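Side-chain contacts in computationally designed four-helix bundle protein (Synthetic construct, PDB 3U3B), which is of unknown function, a hyperthermostable four-helix bundle whose hydrophobic core was completely redesigned by flexible-backbone computation: residues A[10-15]-A[56-61]; A[51-54]-A[60-63]. All coordinates share one frame; numbering follows the deposited sequence.

Contact 1: residues A[10-15]-A[56-61]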
ATOM      1  N   LYS A  10     -11.998  11.803   7.525  1.00 29.11           N
ATOM      2  CA  LYS A  10     -10.898  12.477   6.836  1.00 33.59           C
ATOM      3  C   LYS A  10      -9.636  11.595   6.742  1.00 26.96           C
ATOM      4  O   LYS A  10      -8.948  11.548   5.704  1.00 27.03           O
ATOM      5  CB  LYS A  10     -10.609  13.802   7.567  1.00 45.72           C
ATOM      6  CG  LYS A  10      -9.652  14.761   6.844  1.00 60.52           C
ATOM      7  CD  LYS A  10     -10.373  15.948   6.164  1.00 72.99           C
ATOM      8  CE  LYS A  10      -9.368  16.901   5.494  1.00 76.00           C
ATOM      9  NZ  LYS A  10      -8.232  17.247   6.420  1.00 72.92           N
ATOM     10  N   VAL A  11      -9.331  10.872   7.813  1.00 26.09           N
ATOM     11  CA  VAL A  11      -8.144  10.025   7.834  1.00 27.29           C
ATOM     12  C   VAL A  11      -8.317   8.791   6.944  1.00 26.49           C
ATOM     13  O   VAL A  11      -7.397   8.430   6.201  1.00 28.45           O
ATOM     14  CB  VAL A  11      -7.786   9.601   9.255  1.00 30.43           C
ATOM     15  CG1 VAL A  11      -6.749   8.481   9.264  1.00 31.91           C
ATOM     16  CG2 VAL A  11      -7.278  10.795  10.020  1.00 33.75           C
ATOM     17  N   THR A  12      -9.495   8.175   6.985  1.00 27.80           N
ATOM     18  CA  THR A  12      -9.756   7.001   6.161  1.00 27.62           C
ATOM     19  C   THR A  12      -9.882   7.364   4.686  1.00 27.13           C
ATOM     20  O   THR A  12      -9.525   6.560   3.813  1.00 28.68           O
ATOM     21  CB  THR A  12     -10.996   6.184   6.635  1.00 30.77           C
ATOM     22  OG1 THR A  12     -12.159   7.012   6.668  1.00 36.64           O
ATOM     23  CG2 THR A  12     -10.753   5.582   8.020  1.00 29.94           C
ATOM     24  N   ASP A  13     -10.397   8.552   4.394  1.00 27.31           N
ATOM     25  CA  ASP A  13     -10.455   9.025   3.018  1.00 29.78           C
ATOM     26  C   ASP A  13      -9.039   9.272   2.473  1.00 27.64           C
ATOM     27  O   ASP A  13      -8.764   9.031   1.293  1.00 30.38           O
ATOM     28  CB  ASP A  13     -11.276  10.297   2.913  1.00 37.11           C
ATOM     29  CG  ASP A  13     -12.778  10.040   2.965  1.00 46.61           C
ATOM     30  OD1 ASP A  13     -13.202   8.864   2.908  1.00 50.83           O
ATOM     31  OD2 ASP A  13     -13.541  11.026   3.047  1.00 50.80           O
ATOM     32  N   GLU A  14      -8.146   9.737   3.331  1.00 26.59           N
ATOM     33  CA  GLU A  14      -6.761   9.975   2.952  1.00 28.79           C
ATOM     34  C   GLU A  14      -6.070   8.655   2.632  1.00 23.45           C
ATOM     35  O   GLU A  14      -5.298   8.559   1.662  1.00 21.80           O
ATOM     36  CB  GLU A  14      -6.063  10.707   4.087  1.00 41.62           C
ATOM     37  CG  GLU A  14      -4.595  10.986   3.902  1.00 56.63           C
ATOM     38  CD  GLU A  14      -3.995  11.576   5.161  1.00 70.63           C
ATOM     39  OE1 GLU A  14      -4.596  11.381   6.236  1.00 72.92           O
ATOM     40  OE2 GLU A  14      -2.938  12.234   5.087  1.00 78.47           O
ATOM     41  N   LEU A  15      -6.373   7.630   3.426  1.00 21.82           N
ATOM     42  CA  LEU A  15      -5.785   6.316   3.233  1.00 23.94           C
ATOM     43  C   LEU A  15      -6.291   5.681   1.940  1.00 26.14           C
ATOM     44  O   LEU A  15      -5.522   5.038   1.203  1.00 25.31           O
ATOM     45  CB  LEU A  15      -6.073   5.403   4.411  1.00 22.32           C
ATOM     46  CG  LEU A  15      -5.235   5.653   5.667  1.00 23.78           C
ATOM     47  CD1 LEU A  15      -5.804   4.870   6.879  1.00 24.62           C
ATOM     48  CD2 LEU A  15      -3.761   5.338   5.435  1.00 24.27           C
ATOM     49  N   MET A  56      -3.012   5.811  14.056  1.00 33.75           N
ATOM     50  CA  MET A  56      -4.426   5.559  14.317  1.00 37.51           C
ATOM     51  C   MET A  56      -4.681   4.314  15.153  1.00 41.90           C
ATOM     52  O   MET A  56      -5.769   4.158  15.717  1.00 44.62           O
ATOM     53  CB  MET A  56      -5.184   5.440  12.991  1.00 37.45           C
ATOM     54  CG  MET A  56      -5.235   6.733  12.206  1.00 36.62           C
ATOM     55  SD  MET A  56      -5.717   8.150  13.220  1.00 55.94           S
ATOM     56  CE  MET A  56      -7.240   7.536  13.947  1.00 78.06           C
ATOM     57  N   GLY A  57      -3.689   3.436  15.243  1.00 40.41           N
ATOM     58  CA  GLY A  57      -3.836   2.209  16.007  1.00 44.85           C
ATOM     59  C   GLY A  57      -4.521   1.131  15.167  1.00 41.15           C
ATOM     60  O   GLY A  57      -5.060   0.152  15.695  1.00 41.70           O
ATOM     61  N   PHE A  58      -4.484   1.306  13.848  1.00 35.54           N
ATOM     62  CA  PHE A  58      -5.035   0.317  12.920  1.00 34.64           C
ATOM     63  C   PHE A  58      -4.050  -0.833  12.705  1.00 35.65           C
ATOM     64  O   PHE A  58      -3.461  -0.969  11.638  1.00 31.97           O
ATOM     65  CB  PHE A  58      -5.354   0.957  11.564  1.00 32.21           C
ATOM     66  CG  PHE A  58      -6.436   2.005  11.607  1.00 35.70           C
ATOM     67  CD1 PHE A  58      -7.337   2.072  12.661  1.00 38.98           C
ATOM     68  CD2 PHE A  58      -6.554   2.922  10.582  1.00 34.90           C
ATOM     69  CE1 PHE A  58      -8.327   3.041  12.680  1.00 40.58           C
ATOM     70  CE2 PHE A  58      -7.543   3.890  10.598  1.00 37.46           C
ATOM     71  CZ  PHE A  58      -8.431   3.947  11.657  1.00 39.40           C
ATOM     72  N   SER A  59      -3.889  -1.661  13.722  1.00 42.89           N
ATOM     73  CA  SER A  59      -2.834  -2.670  13.756  1.00 48.08           C
ATOM     74  C   SER A  59      -2.946  -3.752  12.684  1.00 48.69           C
ATOM     75  O   SER A  59      -1.938  -4.229  12.182  1.00 48.16           O
ATOM     76  CB  SER A  59      -2.829  -3.336  15.130  1.00 58.33           C
ATOM     77  OG  SER A  59      -4.146  -3.715  15.475  1.00 64.89           O
ATOM     78  N   SER A  60      -4.164  -4.163  12.357  1.00 49.03           N
ATOM     79  CA  SER A  60      -4.357  -5.209  11.355  1.00 50.31           C
ATOM     80  C   SER A  60      -3.968  -4.713   9.964  1.00 42.34           C
ATOM     81  O   SER A  60      -3.478  -5.485   9.140  1.00 40.69           O
ATOM     82  CB  SER A  60      -5.807  -5.685  11.342  1.00 54.10           C
ATOM     83  OG  SER A  60      -6.657  -4.676  10.827  1.00 54.10           O
ATOM     84  N   VAL A  61      -4.195  -3.429   9.702  1.00 39.63           N
ATOM     85  CA  VAL A  61      -3.834  -2.857   8.412  1.00 32.81           C
ATOM     86  C   VAL A  61      -2.311  -2.656   8.319  1.00 30.56           C
ATOM     87  O   VAL A  61      -1.683  -3.015   7.325  1.00 29.55           O
ATOM     88  CB  VAL A  61      -4.549  -1.518   8.193  1.00 32.84           C
ATOM     89  CG1 VAL A  61      -4.157  -0.936   6.862  1.00 29.62           C
ATOM     90  CG2 VAL A  61      -6.068  -1.704   8.280  1.00 34.05           C
TER
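Across this contact the helical segment 10-15 faces the turn between two helices, with the CA atoms of Val11 and Met56 8.7 Å apart at one end and those of Leu15 and Val61 10.7 Å apart at the other. The bridging is therefore done by side chains, and all of it is apolar. Val11 sends CG1 across to Met56, meeting its CG at 3.7 Å and its SD at 4.1 Å. This methyl is anti to the backbone N (chi1 167°), which turns it to the turn segment, while the thioether chain, bent at both chi2 and chi3, slants past it. Within the turn segment, Met56 CB lies over the centre of one face of the Phe58 ring, 3.6 Å above its plane. Leu15 CD1 lies near the ring plane at its edge, 4.2 Å from Phe58 CE2; Thr12 CG2, placed obliquely to the ring, is 4.5 Å from the same Phe58 CE2. Thr12 OG1 is hydrogen-bonded to Ile8 O and Lys9 O within its own helix. Gly57, with positive phi, is the C-prime residue of a Schellman motif ending helix 36-56, and Phe58 is the N-cap residue of helix 59-76. The contact thus lays helix 3-30 against this turn; Ile52 of helix 36-56 packs on Val11 and Leu15, and Leu101 of helix 84-102 also touches Leu15.

Contact 2: residues A[51-54]-A[60-63]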
ATOM      1  N   GLU A  51       2.762   4.742   8.362  1.00 26.73           N
ATOM      2  CA  GLU A  51       2.882   5.797   9.386  1.00 27.76           C
ATOM      3  C   GLU A  51       1.485   6.203   9.897  1.00 28.22           C
ATOM      4  O   GLU A  51       1.251   6.280  11.110  1.00 29.12           O
ATOM      5  CB  GLU A  51       3.603   7.019   8.813  1.00 27.25           C
ATOM      6  CG  GLU A  51       3.669   8.192   9.802  1.00 30.76           C
ATOM      7  CD  GLU A  51       4.301   9.445   9.239  1.00 33.55           C
ATOM      8  OE1 GLU A  51       4.592   9.503   8.019  1.00 35.05           O
ATOM      9  OE2 GLU A  51       4.506  10.395  10.027  1.00 35.36           O
ATOM     10  N   ILE A  52       0.563   6.483   8.982  1.00 28.54           N
ATOM     11  CA  ILE A  52      -0.797   6.875   9.373  1.00 29.83           C
ATOM     12  C   ILE A  52      -1.500   5.781  10.185  1.00 28.50           C
ATOM     13  O   ILE A  52      -2.097   6.071  11.242  1.00 28.95           O
ATOM     14  CB  ILE A  52      -1.654   7.245   8.151  1.00 29.53           C
ATOM     15  CG1 ILE A  52      -1.108   8.509   7.499  1.00 28.91           C
ATOM     16  CG2 ILE A  52      -3.155   7.410   8.532  1.00 32.03           C
ATOM     17  CD1 ILE A  52      -1.594   8.719   6.123  1.00 29.17           C
ATOM     18  N   THR A  53      -1.422   4.533   9.722  1.00 26.41           N
ATOM     19  CA  THR A  53      -2.117   3.447  10.419  1.00 30.73           C
ATOM     20  C   THR A  53      -1.552   3.225  11.818  1.00 32.83           C
ATOM     21  O   THR A  53      -2.299   2.865  12.746  1.00 33.07           O
ATOM     22  CB  THR A  53      -2.062   2.129   9.644  1.00 32.10           C
ATOM     23  OG1 THR A  53      -0.692   1.794   9.373  1.00 32.54           O
ATOM     24  CG2 THR A  53      -2.821   2.269   8.383  1.00 31.77           C
ATOM     25  N   GLU A  54      -0.251   3.475  11.984  1.00 32.25           N
ATOM     26  CA  GLU A  54       0.353   3.333  13.300  1.00 37.64           C
ATOM     27  C   GLU A  54      -0.173   4.416  14.228  1.00 36.06           C
ATOM     28  O   GLU A  54      -0.458   4.160  15.393  1.00 42.53           O
ATOM     29  CB  GLU A  54       1.878   3.429  13.241  1.00 37.83           C
ATOM     30  CG  GLU A  54       2.594   2.236  12.618  1.00 48.25           C
ATOM     31  CD  GLU A  54       2.318   0.914  13.342  1.00 69.40           C
ATOM     32  OE1 GLU A  54       1.438   0.866  14.228  1.00 84.47           O
ATOM     33  OE2 GLU A  54       2.988  -0.094  13.013  1.00 74.27           O
ATOM     34  N   SER A  60      -4.164  -4.163  12.357  1.00 49.03           N
ATOM     35  CA  SER A  60      -4.357  -5.209  11.355  1.00 50.31           C
ATOM     36  C   SER A  60      -3.968  -4.713   9.964  1.00 42.34           C
ATOM     37  O   SER A  60      -3.478  -5.485   9.140  1.00 40.69           O
ATOM     38  CB  SER A  60      -5.807  -5.685  11.342  1.00 54.10           C
ATOM     39  OG  SER A  60      -6.657  -4.676  10.827  1.00 54.10           O
ATOM     40  N   VAL A  61      -4.195  -3.429   9.702  1.00 39.63           N
ATOM     41  CA  VAL A  61      -3.834  -2.857   8.412  1.00 32.81           C
ATOM     42  C   VAL A  61      -2.311  -2.656   8.319  1.00 30.56           C
ATOM     43  O   VAL A  61      -1.683  -3.015   7.325  1.00 29.55           O
ATOM     44  CB  VAL A  61      -4.549  -1.518   8.193  1.00 32.84           C
ATOM     45  CG1 VAL A  61      -4.157  -0.936   6.862  1.00 29.62           C
ATOM     46  CG2 VAL A  61      -6.068  -1.704   8.280  1.00 34.05           C
ATOM     47  N   ALA A  62      -1.738  -2.086   9.370  1.00 29.73           N
ATOM     48  CA  ALA A  62      -0.301  -1.860   9.471  1.00 30.77           C
ATOM     49  C   ALA A  62       0.495  -3.117   9.182  1.00 34.58           C
ATOM     50  O   ALA A  62       1.532  -3.056   8.507  1.00 33.83           O
ATOM     51  CB  ALA A  62       0.040  -1.333  10.835  1.00 33.09           C
ATOM     52  N   LYS A  63       0.026  -4.256   9.682  1.00 39.32           N
ATOM     53  CA  LYS A  63       0.758  -5.503   9.494  1.00 42.74           C
ATOM     54  C   LYS A  63       0.767  -5.938   8.025  1.00 36.34           C
ATOM     55  O   LYS A  63       1.755  -6.498   7.563  1.00 38.93           O
ATOM     56  CB  LYS A  63       0.182  -6.632  10.350  1.00 53.27           C
ATOM     57  CG  LYS A  63       0.215  -6.380  11.851  1.00 67.44           C
ATOM     58  CD  LYS A  63       1.624  -6.361  12.443  1.00 80.14           C
ATOM     59  CE  LYS A  63       1.555  -6.139  13.949  1.00 89.30           C
ATOM     60  NZ  LYS A  63       0.854  -7.254  14.651  1.00 93.28           N
TER
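Thr53 meets helix 59-76 with both branches of its side chain. OG1 rests on Ala62, 3.5 Å from its CB and 3.7 Å from its CA, whereas CG2 packs against Val61 CG1 at 3.8 Å, the two side chains crossing at about a right angle. A chi1 of 55° sets the hydroxyl between the backbone N and the carbonyl carbon, where it meets both Ala62 and the preceding turn's carbonyls, and leaves CG2 for Val61. The small Ala62 side chain suits the close backbones here: its CA is 5.7 Å from that of Thr53. On the exposed side, Glu54 bends at chi2 (-59°) and brings OE2 to 3.9 Å from Ala62 CB. Bonds within helix 36-56 hold these groups: Thr53 OG1 is hydrogen-bonded to Lys50 O and weakly to Met49 O, and Glu54 OE2 forms a salt bridge with Lys50 NZ. Val61, for its part, also packs on Val97 and Glu100 of helix 84-102. The polar atoms that touch Ala62 thus have bonding partners within helix 36-56, so that helices 36-56 and 59-76 meet here through van der Waals packing, although an oxygen of each of Thr53 and Glu54 lies at the interface.

How the contacts relate
From the N terminus, the chain runs along helix 3-30, which supplies 10-15, then through helix 36-56, which supplies 51-54, and turns into helix 59-76. Contact 1 closes the long loop, with 40 residues between its segments; contact 2 closes a short loop with five residues between its segments. It starts inside the long loop and ends beyond Phe58, so the two cross and do not nest. Their second segments overlap at Ser60 and Val61, but of these two only Val61 touches, and only in contact 2. Their centres lie 7 Å apart, and a probable hydrogen bond from Phe58 N to Thr53 O joins them. Together they tie three successive helices at one end of the bundle.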